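PDB 3O0Y: lipoprotein from Colwellia psychrerythraea, which is of unknown function but belongs to the DUF885 family of the Peptidase_MA clan, and is probably a membrane-attached lipoprotein. Local coordinates for residues A[501-515]-A[543-557]. Numbering follows the deposited sequence.
Sequences ELFRAVRLVVDTGLH and IERYMAWPGQALGYK. With SO4 (sulfate ion), chain D.
Tyr-546 is the main bump on helix 543-548: its side chain fits as a knob among Arg-507, Val-510, Asp-511 and Leu-514 of helix 501-515, the two axes crossing at -55°. A tyrosine suits this place because its ring packs on Val-510 CG2 and its CB on Leu-514 CD1, while OH at the far end accepts an almost straight bond from Arg-507 NE (2.8 Å), lying in the guanidinium plane. With CG beside the backbone N (chi1 -78°) and the chain extended beyond it, Arg-507 runs past Ala-553, whose small CB leaves room for the arginine's CB and CD, and lays NH1 over the centre of the Tyr-556 ring. This cation-pi contact, 4.5 Å from Arg-507 CZ to the ring centroid, comes with bonds from NH1 and NH2 to a sulfate ion, probably from the crystallisation liquor, which Arg-504, Arg-545 and Tyr-556 also grip. Were Arg-507 cut back to an alanine, the Tyr-546 hydroxyl and the sulfate would probably lose donors and the Tyr-556 face the cation laid over it. At the carboxyl end of helix 501-515, the flat His-515 ring offers its face to Pro-550 CB, a CH-pi contact 3.6 Å from the centroid, while NE2 at its edge donates to Tyr-546 O (2.7 Å). Leu-508 and Leu-554 mesh through their CD2 methyls, 3.8 Å apart, and Lys-557 folds past Leu-508, its bent chain bringing NZ to Glu-501 OE2 (2.7 Å) in a buried salt bridge. That pair extends to Glu-312 and Arg-315 on helix 302-326. Helix 467-483 lies against Arg-504 and Tyr-556, helix 521-532 touches Phe-503 and Tyr-546, and helix 284-296 supplies Tyr-288, which bonds Asp-511 and packs on Leu-554.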
loop_
_atom_site.group_PDB
_atom_site.type_symbol
_atom_site.label_atom_id
_atom_site.label_comp_id
_atom_site.label_asym_id
_atom_site.label_seq_id
_atom_site.Cartn_x
_atom_site.Cartn_y
_atom_site.Cartn_z
ATOM N N GLU A 501 -4.546 15.676 -6.322
ATOM C CA GLU A 501 -3.185 16.194 -6.048
ATOM C C GLU A 501 -3.169 17.015 -4.752
ATOM O O GLU A 501 -2.292 16.863 -3.877
ATOM C CB GLU A 501 -2.680 16.985 -7.222
ATOM C CG GLU A 501 -1.180 17.298 -7.061
ATOM C CD GLU A 501 -0.643 18.287 -8.065
ATOM O OE1 GLU A 501 -1.303 18.550 -9.112
ATOM O OE2 GLU A 501 0.533 18.725 -7.860
ATOM N N LEU A 502 -4.195 17.870 -4.658
ATOM C CA LEU A 502 -4.465 18.688 -3.477
ATOM C C LEU A 502 -4.601 17.805 -2.265
ATOM O O LEU A 502 -4.004 18.104 -1.223
ATOM C CB LEU A 502 -5.734 19.510 -3.692
ATOM C CG LEU A 502 -6.098 20.378 -2.461
ATOM C CD1 LEU A 502 -5.018 21.386 -2.036
ATOM C CD2 LEU A 502 -7.418 21.123 -2.818
ATOM N N PHE A 503 -5.286 16.666 -2.406
ATOM C CA PHE A 503 -5.495 15.771 -1.273
ATOM C C PHE A 503 -4.142 15.282 -0.758
ATOM O O PHE A 503 -3.934 15.174 0.451
ATOM C CB PHE A 503 -6.403 14.619 -1.738
ATOM C CG PHE A 503 -6.961 13.815 -0.625
ATOM C CD1 PHE A 503 -8.128 14.201 -0.031
ATOM C CD2 PHE A 503 -6.299 12.716 -0.155
ATOM C CE1 PHE A 503 -8.690 13.454 1.061
ATOM C CE2 PHE A 503 -6.835 11.960 0.928
ATOM C CZ PHE A 503 -8.031 12.332 1.512
ATOM N N ARG A 504 -3.239 14.970 -1.671
ATOM C CA ARG A 504 -1.956 14.465 -1.298
ATOM C C ARG A 504 -1.017 15.560 -0.732
ATOM O O ARG A 504 -0.158 15.270 0.085
ATOM C CB ARG A 504 -1.315 13.679 -2.417
ATOM C CG ARG A 504 -1.772 12.253 -2.449
ATOM C CD ARG A 504 -2.599 11.965 -3.551
ATOM N NE ARG A 504 -3.296 10.660 -3.470
ATOM C CZ ARG A 504 -4.583 10.533 -3.547
ATOM N NH1 ARG A 504 -5.371 11.632 -3.589
ATOM N NH2 ARG A 504 -5.108 9.309 -3.494
ATOM N N ALA A 505 -1.212 16.812 -1.111
ATOM C CA ALA A 505 -0.525 17.928 -0.478
ATOM C C ALA A 505 -1.051 18.104 0.950
ATOM O O ALA A 505 -0.256 18.286 1.909
ATOM C CB ALA A 505 -0.718 19.171 -1.346
ATOM N N VAL A 506 -2.365 18.037 1.111
ATOM C CA VAL A 506 -2.948 18.067 2.463
ATOM C C VAL A 506 -2.351 17.004 3.362
ATOM O O VAL A 506 -2.137 17.249 4.573
ATOM C CB VAL A 506 -4.499 18.019 2.419
ATOM C CG1 VAL A 506 -5.126 17.817 3.806
ATOM C CG2 VAL A 506 -5.034 19.343 1.793
ATOM N N ARG A 507 -2.098 15.797 2.812
ATOM C CA ARG A 507 -1.464 14.731 3.551
ATOM C C ARG A 507 -0.145 15.146 4.173
ATOM O O ARG A 507 0.119 14.800 5.320
ATOM C CB ARG A 507 -1.269 13.493 2.681
ATOM C CG ARG A 507 -2.501 12.707 2.499
ATOM C CD ARG A 507 -2.268 11.423 1.693
ATOM N NE ARG A 507 -3.415 10.532 1.748
ATOM C CZ ARG A 507 -3.658 9.554 0.865
ATOM N NH1 ARG A 507 -2.790 9.275 -0.107
ATOM N NH2 ARG A 507 -4.773 8.823 0.976
ATOM N N LEU A 508 0.661 15.923 3.480
ATOM C CA LEU A 508 1.941 16.421 4.072
ATOM C C LEU A 508 1.667 17.273 5.318
ATOM O O LEU A 508 2.358 17.203 6.378
ATOM C CB LEU A 508 2.704 17.271 3.056
ATOM C CG LEU A 508 3.223 16.534 1.809
ATOM C CD1 LEU A 508 4.103 17.584 1.095
ATOM C CD2 LEU A 508 4.036 15.254 2.174
ATOM N N VAL A 509 0.620 18.093 5.220
ATOM C CA VAL A 509 0.280 19.000 6.293
ATOM C C VAL A 509 -0.277 18.253 7.520
ATOM O O VAL A 509 0.119 18.489 8.705
ATOM C CB VAL A 509 -0.728 20.046 5.840
ATOM C CG1 VAL A 509 -1.060 20.967 7.021
ATOM C CG2 VAL A 509 -0.201 20.912 4.689
ATOM N N VAL A 510 -1.233 17.350 7.265
ATOM C CA VAL A 510 -1.921 16.679 8.373
ATOM C C VAL A 510 -1.065 15.552 9.033
ATOM O O VAL A 510 -1.198 15.302 10.250
ATOM C CB VAL A 510 -3.361 16.140 8.009
ATOM C CG1 VAL A 510 -4.322 17.340 7.638
ATOM C CG2 VAL A 510 -3.319 15.088 6.937
ATOM N N ASP A 511 -0.221 14.852 8.267
ATOM C CA ASP A 511 0.568 13.772 8.898
ATOM C C ASP A 511 1.625 14.399 9.786
ATOM O O ASP A 511 1.770 14.007 10.947
ATOM C CB ASP A 511 1.187 12.877 7.819
ATOM C CG ASP A 511 1.865 11.650 8.383
ATOM O OD1 ASP A 511 1.158 10.673 8.676
ATOM O OD2 ASP A 511 3.092 11.709 8.585
ATOM N N THR A 512 2.307 15.433 9.270
ATOM C CA THR A 512 3.277 16.163 10.124
ATOM C C THR A 512 2.522 16.900 11.265
ATOM O O THR A 512 3.022 17.049 12.375
ATOM C CB THR A 512 4.107 17.138 9.337
ATOM O OG1 THR A 512 3.271 18.047 8.571
ATOM C CG2 THR A 512 5.031 16.437 8.348
ATOM N N GLY A 513 1.316 17.390 10.946
ATOM C CA GLY A 513 0.421 18.043 11.951
ATOM C C GLY A 513 0.199 17.158 13.159
ATOM O O GLY A 513 0.517 17.560 14.289
ATOM N N LEU A 514 -0.370 15.999 12.917
ATOM C CA LEU A 514 -0.647 15.014 13.972
ATOM C C LEU A 514 0.603 14.539 14.695
ATOM O O LEU A 514 0.612 14.447 15.922
ATOM C CB LEU A 514 -1.286 13.779 13.327
ATOM C CG LEU A 514 -2.705 13.932 12.854
ATOM C CD1 LEU A 514 -3.005 12.810 11.798
ATOM C CD2 LEU A 514 -3.716 13.887 13.974
ATOM N N HIS A 515 1.640 14.182 13.953
ATOM C CA HIS A 515 2.715 13.380 14.535
ATOM C C HIS A 515 3.865 14.214 15.094
ATOM O O HIS A 515 4.633 13.722 15.920
ATOM C CB HIS A 515 3.228 12.401 13.492
ATOM C CG HIS A 515 2.228 11.311 13.193
ATOM N ND1 HIS A 515 1.693 10.516 14.192
ATOM C CD2 HIS A 515 1.603 10.948 12.048
ATOM C CE1 HIS A 515 0.856 9.651 13.653
ATOM N NE2 HIS A 515 0.789 9.888 12.349
ATOM N N ILE A 543 -7.784 10.319 8.389
ATOM C CA ILE A 543 -7.038 10.815 9.563
ATOM C C ILE A 543 -6.711 9.641 10.529
ATOM O O ILE A 543 -5.579 9.502 10.989
ATOM C CB ILE A 543 -7.828 11.948 10.319
ATOM C CG1 ILE A 543 -7.961 13.171 9.417
ATOM C CG2 ILE A 543 -7.162 12.239 11.754
ATOM C CD1 ILE A 543 -6.674 13.660 8.711
ATOM N N GLU A 544 -7.648 8.713 10.744
ATOM C CA GLU A 544 -7.348 7.554 11.593
ATOM C C GLU A 544 -6.302 6.599 10.994
ATOM O O GLU A 544 -5.503 6.010 11.682
ATOM C CB GLU A 544 -8.620 6.810 12.017
ATOM C CG GLU A 544 -9.551 7.790 12.866
ATOM C CD GLU A 544 -10.839 7.203 13.367
ATOM O OE1 GLU A 544 -11.037 5.974 13.195
ATOM O OE2 GLU A 544 -11.609 7.941 14.038
ATOM N N ARG A 545 -6.297 6.473 9.679
ATOM C CA ARG A 545 -5.248 5.756 8.963
ATOM C C ARG A 545 -3.885 6.424 9.272
ATOM O O ARG A 545 -2.921 5.716 9.581
ATOM C CB ARG A 545 -5.518 5.795 7.439
ATOM C CG ARG A 545 -4.324 5.561 6.568
ATOM C CD ARG A 545 -4.716 5.682 5.087
ATOM N NE ARG A 545 -3.561 5.884 4.253
ATOM C CZ ARG A 545 -3.628 5.896 2.937
ATOM N NH1 ARG A 545 -2.548 6.123 2.240
ATOM N NH2 ARG A 545 -4.805 5.712 2.347
ATOM N N TYR A 546 -3.806 7.738 9.159
ATOM C CA TYR A 546 -2.504 8.454 9.310
ATOM C C TYR A 546 -1.983 8.258 10.707
ATOM O O TYR A 546 -0.764 8.119 10.963
ATOM C CB TYR A 546 -2.592 9.936 8.982
ATOM C CG TYR A 546 -3.167 10.215 7.600
ATOM C CD1 TYR A 546 -3.110 9.305 6.576
ATOM C CD2 TYR A 546 -3.837 11.379 7.376
ATOM C CE1 TYR A 546 -3.707 9.607 5.353
ATOM C CE2 TYR A 546 -4.431 11.672 6.143
ATOM C CZ TYR A 546 -4.384 10.788 5.182
ATOM O OH TYR A 546 -5.045 11.138 3.979
ATOM N N MET A 547 -2.923 8.209 11.636
ATOM C CA MET A 547 -2.592 7.992 13.069
ATOM C C MET A 547 -1.967 6.595 13.281
ATOM O O MET A 547 -1.057 6.458 14.056
ATOM C CB MET A 547 -3.814 8.157 13.973
ATOM C CG MET A 547 -4.361 9.590 14.139
ATOM S SD MET A 547 -6.068 9.748 14.862
ATOM C CE MET A 547 -5.791 8.750 16.393
ATOM N N ALA A 548 -2.420 5.587 12.543
ATOM C CA ALA A 548 -1.923 4.189 12.644
ATOM C C ALA A 548 -0.668 3.975 11.839
ATOM O O ALA A 548 0.083 3.045 12.124
ATOM C CB ALA A 548 -3.021 3.183 12.131
ATOM N N TRP A 549 -0.485 4.768 10.770
ATOM C CA TRP A 549 0.637 4.646 9.807
ATOM C C TRP A 549 1.487 5.909 9.695
ATOM O O TRP A 549 1.611 6.496 8.643
ATOM C CB TRP A 549 0.118 4.331 8.403
ATOM C CG TRP A 549 -0.546 3.053 8.205
ATOM C CD1 TRP A 549 -0.555 1.963 9.033
ATOM C CD2 TRP A 549 -1.262 2.648 7.025
ATOM N NE1 TRP A 549 -1.271 0.942 8.466
ATOM C CE2 TRP A 549 -1.723 1.340 7.240
ATOM C CE3 TRP A 549 -1.587 3.281 5.825
ATOM C CZ2 TRP A 549 -2.479 0.659 6.298
ATOM C CZ3 TRP A 549 -2.360 2.626 4.904
ATOM C CH2 TRP A 549 -2.769 1.308 5.124
ATOM N N PRO A 550 2.057 6.396 10.801
ATOM C CA PRO A 550 2.870 7.585 10.715
ATOM C C PRO A 550 3.923 7.587 9.626
ATOM O O PRO A 550 4.713 6.662 9.484
ATOM C CB PRO A 550 3.534 7.689 12.103
ATOM C CG PRO A 550 2.988 6.624 12.877
ATOM C CD PRO A 550 2.296 5.641 12.007
ATOM N N GLY A 551 3.890 8.664 8.837
ATOM C CA GLY A 551 4.812 8.927 7.748
ATOM C C GLY A 551 4.426 8.408 6.391
ATOM O O GLY A 551 4.973 8.889 5.364
ATOM N N GLN A 552 3.570 7.404 6.342
ATOM C CA GLN A 552 3.210 6.711 5.098
ATOM C C GLN A 552 2.572 7.716 4.137
ATOM O O GLN A 552 2.864 7.636 2.923
ATOM C CB GLN A 552 2.353 5.451 5.280
ATOM C CG GLN A 552 2.125 4.632 3.987
ATOM C CD GLN A 552 1.125 5.171 3.014
ATOM O OE1 GLN A 552 0.133 5.798 3.405
ATOM N NE2 GLN A 552 1.299 4.836 1.688
ATOM N N ALA A 553 1.796 8.666 4.648
ATOM C CA ALA A 553 1.090 9.624 3.816
ATOM C C ALA A 553 2.030 10.616 3.201
ATOM O O ALA A 553 1.623 11.392 2.325
ATOM C CB ALA A 553 0.027 10.435 4.664
ATOM N N LEU A 554 3.288 10.666 3.650
ATOM C CA LEU A 554 4.267 11.606 3.110
ATOM C C LEU A 554 4.842 11.184 1.736
ATOM O O LEU A 554 5.294 12.035 0.970
ATOM C CB LEU A 554 5.398 11.811 4.118
ATOM C CG LEU A 554 4.992 12.222 5.503
ATOM C CD1 LEU A 554 6.310 12.315 6.361
ATOM C CD2 LEU A 554 4.188 13.534 5.584
ATOM N N GLY A 555 4.780 9.889 1.387
ATOM C CA GLY A 555 5.447 9.385 0.207
ATOM C C GLY A 555 4.950 9.935 -1.073
ATOM O O GLY A 555 5.715 10.119 -2.072
ATOM N N TYR A 556 3.658 10.204 -1.068
ATOM C CA TYR A 556 2.923 10.551 -2.295
ATOM C C TYR A 556 3.507 11.848 -2.858
ATOM O O TYR A 556 4.014 11.891 -3.994
ATOM C CB TYR A 556 1.417 10.762 -2.005
ATOM C CG TYR A 556 0.730 9.538 -1.510
ATOM C CD1 TYR A 556 0.044 8.715 -2.391
ATOM C CD2 TYR A 556 0.833 9.128 -0.168
ATOM C CE1 TYR A 556 -0.471 7.553 -1.974
ATOM C CE2 TYR A 556 0.274 7.963 0.244
ATOM C CZ TYR A 556 -0.320 7.140 -0.654
ATOM O OH TYR A 556 -0.877 5.962 -0.233
ATOM N N LYS A 557 3.402 12.939 -2.105
ATOM C CA LYS A 557 3.914 14.204 -2.605
ATOM C C LYS A 557 5.444 14.252 -2.587
ATOM O O LYS A 557 6.025 14.877 -3.445
ATOM C CB LYS A 557 3.299 15.407 -1.890
ATOM C CG LYS A 557 2.141 15.956 -2.633
ATOM C CD LYS A 557 2.703 16.784 -3.812
ATOM C CE LYS A 557 1.681 17.199 -4.802
ATOM N NZ LYS A 557 2.267 18.115 -5.921
HETATM S S SO4 D . -4.109 6.068 -1.664
HETATM O O1 SO4 D . -3.735 7.387 -2.240
HETATM O O2 SO4 D . -5.075 5.465 -2.521
HETATM O O3 SO4 D . -2.969 5.119 -1.624
HETATM O O4 SO4 D . -4.477 6.207 -0.279
HETATM O O HOH W 1 1.787 13.268 0.285
HETATM O O HOH W 2 0.433 8.488 7.300
#